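Local coordinates for protein iron transport multicopper oxidase FET3 (Saccharomyces cerevisiae, PDB 1ZPU) that oxidises ferrous to ferric iron with a set of four copper ions, reducing oxygen to water, for high-affinity iron uptake by yeast, at residues Tyr13-Ser21 and Gln168-Met176. Residues are numbered along the deposited sequence; the frame is centred on the assembly and turned at random.
With MAN (alpha-D-mannopyranose), chain H; NAG (2-acetamido-2-deoxy-beta-D-glucopyranose), chain G; NAG (2-acetamido-2-deoxy-beta-D-glucopyranose), chain B; NAG (2-acetamido-2-deoxy-beta-D-glucopyranose), chain C.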
ATOM      1  N   TYR A  13      25.687   3.774  -0.721  1.00 69.23           N
ATOM      2  CA  TYR A  13      25.709   3.607   0.726  1.00 69.21           C
ATOM      3  C   TYR A  13      25.110   4.809   1.460  1.00 69.13           C
ATOM      4  O   TYR A  13      25.448   5.946   1.155  1.00 69.23           O
ATOM      5  CB  TYR A  13      27.131   3.313   1.215  1.00 68.96           C
ATOM      6  CG  TYR A  13      27.518   1.879   0.956  1.00 69.80           C
ATOM      7  CD1 TYR A  13      28.161   1.505  -0.234  1.00 69.58           C
ATOM      8  CD2 TYR A  13      27.205   0.882   1.876  1.00 69.86           C
ATOM      9  CE1 TYR A  13      28.489   0.173  -0.485  1.00 69.59           C
ATOM     10  CE2 TYR A  13      27.533  -0.448   1.636  1.00 70.00           C
ATOM     11  CZ  TYR A  13      28.174  -0.802   0.457  1.00 69.98           C
ATOM     12  OH  TYR A  13      28.492  -2.137   0.231  1.00 69.98           O
ATOM     13  N   ARG A  14      24.190   4.546   2.384  1.00 68.79           N
ATOM     14  CA  ARG A  14      23.767   5.538   3.368  1.00 68.85           C
ATOM     15  C   ARG A  14      23.684   4.868   4.731  1.00 68.90           C
ATOM     16  O   ARG A  14      23.528   3.641   4.831  1.00 68.77           O
ATOM     17  CB  ARG A  14      22.380   6.115   3.064  1.00 68.73           C
ATOM     18  CG  ARG A  14      22.247   7.027   1.866  1.00 68.56           C
ATOM     19  CD  ARG A  14      23.173   8.219   1.873  1.00 67.95           C
ATOM     20  NE  ARG A  14      23.676   8.331   0.511  1.00 71.08           N
ATOM     21  CZ  ARG A  14      23.301   9.241  -0.384  1.00 71.73           C
ATOM     22  NH1 ARG A  14      22.431  10.199  -0.051  1.00 73.29           N
ATOM     23  NH2 ARG A  14      23.830   9.202  -1.605  1.00 70.57           N
ATOM     24  N   ASN A  15      23.789   5.671   5.784  1.00 68.82           N
ATOM     25  CA  ASN A  15      23.520   5.167   7.105  1.00 68.98           C
ATOM     26  C   ASN A  15      22.235   5.810   7.593  1.00 69.19           C
ATOM     27  O   ASN A  15      22.269   6.813   8.292  1.00 69.66           O
ATOM     28  CB  ASN A  15      24.691   5.427   8.051  1.00 68.84           C
ATOM     29  CG  ASN A  15      24.521   4.725   9.383  1.00 69.29           C
ATOM     30  OD1 ASN A  15      23.393   4.465   9.808  1.00 71.51           O
ATOM     31  ND2 ASN A  15      25.630   4.402  10.048  1.00 67.72           N
ATOM     32  N   VAL A  16      21.109   5.234   7.192  1.00 69.10           N
ATOM     33  CA  VAL A  16      19.793   5.800   7.453  1.00 69.29           C
ATOM     34  C   VAL A  16      19.461   5.733   8.939  1.00 69.50           C
ATOM     35  O   VAL A  16      19.021   6.693   9.562  1.00 69.39           O
ATOM     36  CB  VAL A  16      18.739   4.991   6.694  1.00 69.32           C
ATOM     37  CG1 VAL A  16      17.334   5.513   6.992  1.00 68.21           C
ATOM     38  CG2 VAL A  16      19.060   5.006   5.210  1.00 69.38           C
ATOM     39  N   ASP A  17      19.674   4.540   9.462  1.00 70.01           N
ATOM     40  CA  ASP A  17      19.474   4.152  10.843  1.00 69.94           C
ATOM     41  C   ASP A  17      20.190   5.039  11.842  1.00 69.82           C
ATOM     42  O   ASP A  17      19.621   5.444  12.869  1.00 69.82           O
ATOM     43  CB  ASP A  17      20.066   2.741  10.996  1.00 70.09           C
ATOM     44  CG  ASP A  17      19.146   1.862  11.688  1.00 71.19           C
ATOM     45  OD1 ASP A  17      18.056   2.405  11.965  1.00 74.86           O
ATOM     46  OD2 ASP A  17      19.455   0.682  11.954  1.00 71.12           O
ATOM     47  N   GLY A  18      21.453   5.314  11.531  1.00 69.32           N
ATOM     48  CA  GLY A  18      22.382   5.788  12.510  1.00 69.23           C
ATOM     49  C   GLY A  18      23.346   4.684  12.904  1.00 69.33           C
ATOM     50  O   GLY A  18      24.364   4.947  13.541  1.00 69.39           O
ATOM     51  N   LEU A  19      23.046   3.441  12.527  1.00 69.50           N
ATOM     52  CA  LEU A  19      23.892   2.321  12.965  1.00 69.58           C
ATOM     53  C   LEU A  19      24.387   1.285  11.937  1.00 69.64           C
ATOM     54  O   LEU A  19      24.934   0.247  12.324  1.00 69.78           O
ATOM     55  CB  LEU A  19      23.301   1.611  14.190  1.00 69.35           C
ATOM     56  CG  LEU A  19      21.842   1.531  14.599  1.00 69.94           C
ATOM     57  CD1 LEU A  19      21.847   0.668  15.811  1.00 70.25           C
ATOM     58  CD2 LEU A  19      21.248   2.885  14.982  1.00 70.77           C
ATOM     59  N   LYS A  20      24.232   1.569  10.647  1.00 69.64           N
ATOM     60  CA  LYS A  20      24.718   0.663   9.613  1.00 69.60           C
ATOM     61  C   LYS A  20      24.817   1.376   8.280  1.00 69.41           C
ATOM     62  O   LYS A  20      23.801   1.761   7.705  1.00 69.41           O
ATOM     63  CB  LYS A  20      23.774  -0.533   9.478  1.00 69.77           C
ATOM     64  CG  LYS A  20      24.468  -1.881   9.376  1.00 71.10           C
ATOM     65  CD  LYS A  20      25.328  -2.011   8.117  1.00 72.33           C
ATOM     66  CE  LYS A  20      26.070  -3.356   8.064  1.00 72.38           C
ATOM     67  NZ  LYS A  20      25.109  -4.502   7.968  1.00 73.90           N
ATOM     68  N   SER A  21      26.036   1.565   7.787  1.00 69.34           N
ATOM     69  CA  SER A  21      26.183   2.029   6.415  1.00 69.38           C
ATOM     70  C   SER A  21      25.879   0.849   5.504  1.00 69.24           C
ATOM     71  O   SER A  21      26.392  -0.246   5.678  1.00 69.35           O
ATOM     72  CB  SER A  21      27.545   2.654   6.120  1.00 69.39           C
ATOM     73  OG  SER A  21      27.374   3.769   5.245  1.00 69.82           O
ATOM     74  N   GLN A 168      15.283  -3.786  12.093  1.00 68.78           N
ATOM     75  CA  GLN A 168      16.249  -3.427  13.113  1.00 68.46           C
ATOM     76  C   GLN A 168      15.886  -2.180  13.880  1.00 68.80           C
ATOM     77  O   GLN A 168      16.332  -2.013  15.010  1.00 68.83           O
ATOM     78  CB  GLN A 168      17.646  -3.318  12.516  1.00 68.32           C
ATOM     79  CG  GLN A 168      18.373  -4.669  12.408  1.00 67.69           C
ATOM     80  CD  GLN A 168      17.632  -5.663  11.517  1.00 66.80           C
ATOM     81  OE1 GLN A 168      17.709  -5.599  10.293  1.00 66.35           O
ATOM     82  NE2 GLN A 168      16.894  -6.572  12.137  1.00 66.22           N
ATOM     83  N   ASN A 169      15.071  -1.316  13.273  1.00 68.80           N
ATOM     84  CA  ASN A 169      14.660  -0.057  13.881  1.00 68.78           C
ATOM     85  C   ASN A 169      13.473   0.577  13.193  1.00 68.97           C
ATOM     86  O   ASN A 169      13.212   0.318  12.019  1.00 69.04           O
ATOM     87  CB  ASN A 169      15.807   0.961  13.843  1.00 68.49           C
ATOM     88  CG  ASN A 169      16.623   0.968  15.114  1.00 69.27           C
ATOM     89  OD1 ASN A 169      16.084   1.084  16.238  1.00 69.92           O
ATOM     90  ND2 ASN A 169      17.933   0.838  14.957  1.00 69.33           N
ATOM     91  N   LEU A 170      12.774   1.438  13.931  1.00 69.08           N
ATOM     92  CA  LEU A 170      11.809   2.360  13.340  1.00 69.13           C
ATOM     93  C   LEU A 170      12.504   3.647  12.897  1.00 68.90           C
ATOM     94  O   LEU A 170      13.387   4.157  13.589  1.00 69.30           O
ATOM     95  CB  LEU A 170      10.693   2.696  14.349  1.00 69.45           C
ATOM     96  CG  LEU A 170       9.745   1.545  14.710  1.00 70.39           C
ATOM     97  CD1 LEU A 170       8.635   1.990  15.636  1.00 70.24           C
ATOM     98  CD2 LEU A 170       9.158   0.936  13.446  1.00 71.42           C
ATOM     99  N   ILE A 171      12.097   4.176  11.750  1.00 68.48           N
ATOM    100  CA  ILE A 171      12.621   5.438  11.256  1.00 68.08           C
ATOM    101  C   ILE A 171      11.510   6.439  10.899  1.00 68.35           C
ATOM    102  O   ILE A 171      10.363   6.047  10.678  1.00 68.50           O
ATOM    103  CB  ILE A 171      13.583   5.206  10.085  1.00 67.88           C
ATOM    104  CG1 ILE A 171      12.900   4.388   8.979  1.00 67.52           C
ATOM    105  CG2 ILE A 171      14.826   4.501  10.577  1.00 66.43           C
ATOM    106  CD1 ILE A 171      13.626   4.425   7.691  1.00 66.47           C
ATOM    107  N   VAL A 172      11.855   7.728  10.922  1.00 68.35           N
ATOM    108  CA  VAL A 172      10.997   8.827  10.450  1.00 68.45           C
ATOM    109  C   VAL A 172      11.796   9.680   9.494  1.00 68.82           C
ATOM    110  O   VAL A 172      12.957  10.002   9.780  1.00 68.80           O
ATOM    111  CB  VAL A 172      10.488   9.805  11.575  1.00 68.60           C
ATOM    112  CG1 VAL A 172       9.032   9.664  11.779  1.00 68.57           C
ATOM    113  CG2 VAL A 172      11.247   9.668  12.895  1.00 67.55           C
ATOM    114  N   ASN A 173      11.179  10.073   8.373  1.00 69.08           N
ATOM    115  CA  ASN A 173      11.868  10.875   7.340  1.00 68.75           C
ATOM    116  C   ASN A 173      13.265  10.373   7.079  1.00 68.70           C
ATOM    117  O   ASN A 173      14.172  11.153   6.916  1.00 69.09           O
ATOM    118  CB  ASN A 173      11.943  12.346   7.728  1.00 67.93           C
ATOM    119  CG  ASN A 173      10.716  13.101   7.342  1.00 67.49           C
ATOM    120  OD1 ASN A 173       9.644  12.509   7.128  1.00 67.17           O
ATOM    121  ND2 ASN A 173      10.856  14.430   7.254  1.00 67.18           N
ATOM    122  N   ASN A 174      13.430   9.058   7.073  1.00 68.87           N
ATOM    123  CA  ASN A 174      14.702   8.414   6.781  1.00 68.69           C
ATOM    124  C   ASN A 174      15.854   8.760   7.735  1.00 68.91           C
ATOM    125  O   ASN A 174      17.020   8.785   7.323  1.00 69.34           O
ATOM    126  CB  ASN A 174      15.096   8.629   5.315  1.00 68.24           C
ATOM    127  CG  ASN A 174      14.061   8.072   4.349  1.00 68.65           C
ATOM    128  OD1 ASN A 174      13.948   6.867   4.156  1.00 69.52           O
ATOM    129  ND2 ASN A 174      13.297   8.956   3.742  1.00 69.24           N
ATOM    130  N   THR A 175      15.526   9.022   8.997  1.00 68.92           N
ATOM    131  CA  THR A 175      16.499   8.951  10.113  1.00 69.25           C
ATOM    132  C   THR A 175      15.827   8.469  11.369  1.00 69.25           C
ATOM    133  O   THR A 175      14.691   8.016  11.353  1.00 69.32           O
ATOM    134  CB  THR A 175      17.091  10.307  10.545  1.00 68.68           C
ATOM    135  OG1 THR A 175      16.173  11.347  10.214  1.00 69.09           O
ATOM    136  CG2 THR A 175      18.424  10.547   9.904  1.00 70.18           C
ATOM    137  N   MET A 176      16.556   8.609  12.464  1.00 69.41           N
ATOM    138  CA  MET A 176      16.032   8.406  13.786  1.00 69.57           C
ATOM    139  C   MET A 176      16.193   9.695  14.576  1.00 69.41           C
ATOM    140  O   MET A 176      16.919  10.595  14.158  1.00 69.27           O
ATOM    141  CB  MET A 176      16.783   7.271  14.463  1.00 69.21           C
ATOM    142  CG  MET A 176      16.416   5.921  13.913  1.00 69.25           C
ATOM    143  SD  MET A 176      16.902   4.640  15.060  1.00 70.93           S
ATOM    144  CE  MET A 176      15.490   4.530  16.155  1.00 70.53           C
TER
HETATM  145  C1  MAN H   5      20.754  -1.115  18.585  1.00 72.21           C
HETATM  146  C2  MAN H   5      19.326  -0.585  18.631  1.00 70.68           C
HETATM  147  C3  MAN H   5      18.330  -1.632  18.155  1.00 71.97           C
HETATM  148  C4  MAN H   5      18.785  -2.223  16.829  1.00 72.60           C
HETATM  149  C5  MAN H   5      20.188  -2.777  16.947  1.00 72.41           C
HETATM  150  C6  MAN H   5      20.647  -3.288  15.595  1.00 72.66           C
HETATM  151  O2  MAN H   5      19.225   0.518  17.772  1.00 67.50           O
HETATM  152  O3  MAN H   5      17.059  -1.047  17.976  1.00 72.45           O
HETATM  153  O4  MAN H   5      17.914  -3.247  16.436  1.00 73.79           O
HETATM  154  O5  MAN H   5      21.046  -1.729  17.343  1.00 72.85           O
HETATM  155  O6  MAN H   5      22.002  -3.652  15.719  1.00 75.35           O
HETATM  156  C1  NAG G   1       9.749  15.191   6.711  1.00 65.65           C
HETATM  157  C2  NAG G   1       9.910  16.624   7.229  1.00 63.91           C
HETATM  158  C3  NAG G   1       8.885  17.549   6.583  1.00 64.45           C
HETATM  159  C4  NAG G   1       8.835  17.418   5.057  1.00 65.85           C
HETATM  160  C5  NAG G   1       8.749  15.953   4.681  1.00 65.41           C
HETATM  161  C6  NAG G   1       8.966  15.858   3.187  1.00 66.89           C
HETATM  162  C7  NAG G   1      10.674  17.255   9.467  1.00 65.72           C
HETATM  163  C8  NAG G   1      10.313  17.495  10.916  1.00 64.81           C
HETATM  164  N2  NAG G   1       9.784  16.661   8.672  1.00 63.94           N
HETATM  165  O3  NAG G   1       9.223  18.869   6.906  1.00 64.22           O
HETATM  166  O4  NAG G   1       7.658  17.991   4.512  1.00 68.46           O
HETATM  167  O5  NAG G   1       9.777  15.229   5.302  1.00 65.20           O
HETATM  168  O6  NAG G   1       8.796  14.538   2.736  1.00 68.98           O
HETATM  169  O7  NAG G   1      11.776  17.612   9.058  1.00 68.11           O
HETATM  170  C1  NAG B   1      19.427   8.332  17.682  1.00 72.37           C
HETATM  171  C2  NAG B   1      20.595   8.100  16.718  1.00 70.93           C
HETATM  172  C3  NAG B   1      21.173   6.688  16.806  1.00 72.98           C
HETATM  173  C4  NAG B   1      21.448   6.247  18.237  1.00 75.62           C
HETATM  174  C5  NAG B   1      20.175   6.542  19.034  1.00 76.55           C
HETATM  175  C6  NAG B   1      20.327   6.267  20.517  1.00 77.64           C
HETATM  176  C7  NAG B   1      20.525   8.917  14.355  1.00 68.36           C
HETATM  177  C8  NAG B   1      21.204  10.239  14.587  1.00 67.01           C
HETATM  178  N2  NAG B   1      20.082   8.204  15.387  1.00 69.98           N
HETATM  179  O3  NAG B   1      22.369   6.573  16.072  1.00 72.07           O
HETATM  180  O4  NAG B   1      21.757   4.864  18.224  1.00 78.93           O
HETATM  181  O5  NAG B   1      19.912   7.925  18.935  1.00 76.03           O
HETATM  182  O6  NAG B   1      21.215   7.253  20.996  1.00 80.08           O
HETATM  183  O7  NAG B   1      20.324   8.505  13.217  1.00 67.02           O
HETATM  184  C1  NAG C   2      23.081   4.560  18.709  1.00 80.85           C
HETATM  185  C2  NAG C   2      23.067   3.211  19.441  1.00 82.02           C
HETATM  186  C3  NAG C   2      24.464   2.666  19.724  1.00 81.98           C
HETATM  187  C4  NAG C   2      25.390   2.759  18.521  1.00 82.04           C
HETATM  188  C5  NAG C   2      25.319   4.203  18.015  1.00 81.30           C
HETATM  189  C6  NAG C   2      26.218   4.452  16.813  1.00 80.65           C
HETATM  190  C7  NAG C   2      21.178   2.829  20.945  1.00 85.84           C
HETATM  191  C8  NAG C   2      20.748   2.846  22.385  1.00 86.29           C
HETATM  192  N2  NAG C   2      22.396   3.312  20.719  1.00 83.86           N
HETATM  193  O3  NAG C   2      24.354   1.328  20.156  1.00 82.06           O
HETATM  194  O4  NAG C   2      26.693   2.433  18.957  1.00 84.16           O
HETATM  195  O5  NAG C   2      23.992   4.525  17.636  1.00 81.06           O
HETATM  196  O6  NAG C   2      25.624   3.901  15.662  1.00 79.74           O
HETATM  197  O7  NAG C   2      20.422   2.411  20.057  1.00 86.98           O
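Asp17 and Asn169 meet where two cupredoxin-like domains of a multicopper oxidase abut: the loop Val16-Lys20 of the first lies against edge strand 169-172 of the second and the type I' turn from Val172 to Thr175. The pair is a worked example of how polar groups at a domain seam can share partners. The two side chains cross at about a right angle, carboxylate and amide planes 74° apart, and Asn169 ND2 spans both oxygens in weak hydrogen bonds. From Asn169 ND2 to Asp17 OD2 the bond is long at 3.4 Å but nearly straight, whereas the one to Asp17 OD1 is markedly bent. OD2 is also hydrogen-bonded to His144 NE2, which gives the carboxylate a second tie to the second domain. With an alanine at Asp17 the carboxylate is gone, which would probably leave His144 NE2 without this acceptor and the Asn169 amide less restrained on this side. That amide also grips sugar: Asn169 ND2 donates to O2 of the mannose at 3.1 Å, while Leu19 approaches Asn169 from the opposite direction and lays CD1 beside the same mannose. NAG (chain C) O6 donates to Gly18 O, a second sugar at this end of the contact.

Further along, the contact turns apolar. With chi1 at 177°, Val16 swings CG1 beside its own carbonyl carbon, carrying this methyl to Ile171 CD1, 3.9 Å away, and over the backbone of Asn174. Trp142, in the neighbouring strand 133-142, packs against both Val16 and Asp17. Met176 runs its chain alongside the loop, CG 3.4 Å from Asp17 O and SD close to the same carbonyl. Where the backbones come nearest, Thr175 CA points its hydrogen at Val16 O, a CA-H...O contact of 3.4 Å with an angle of 171° at the hydrogen.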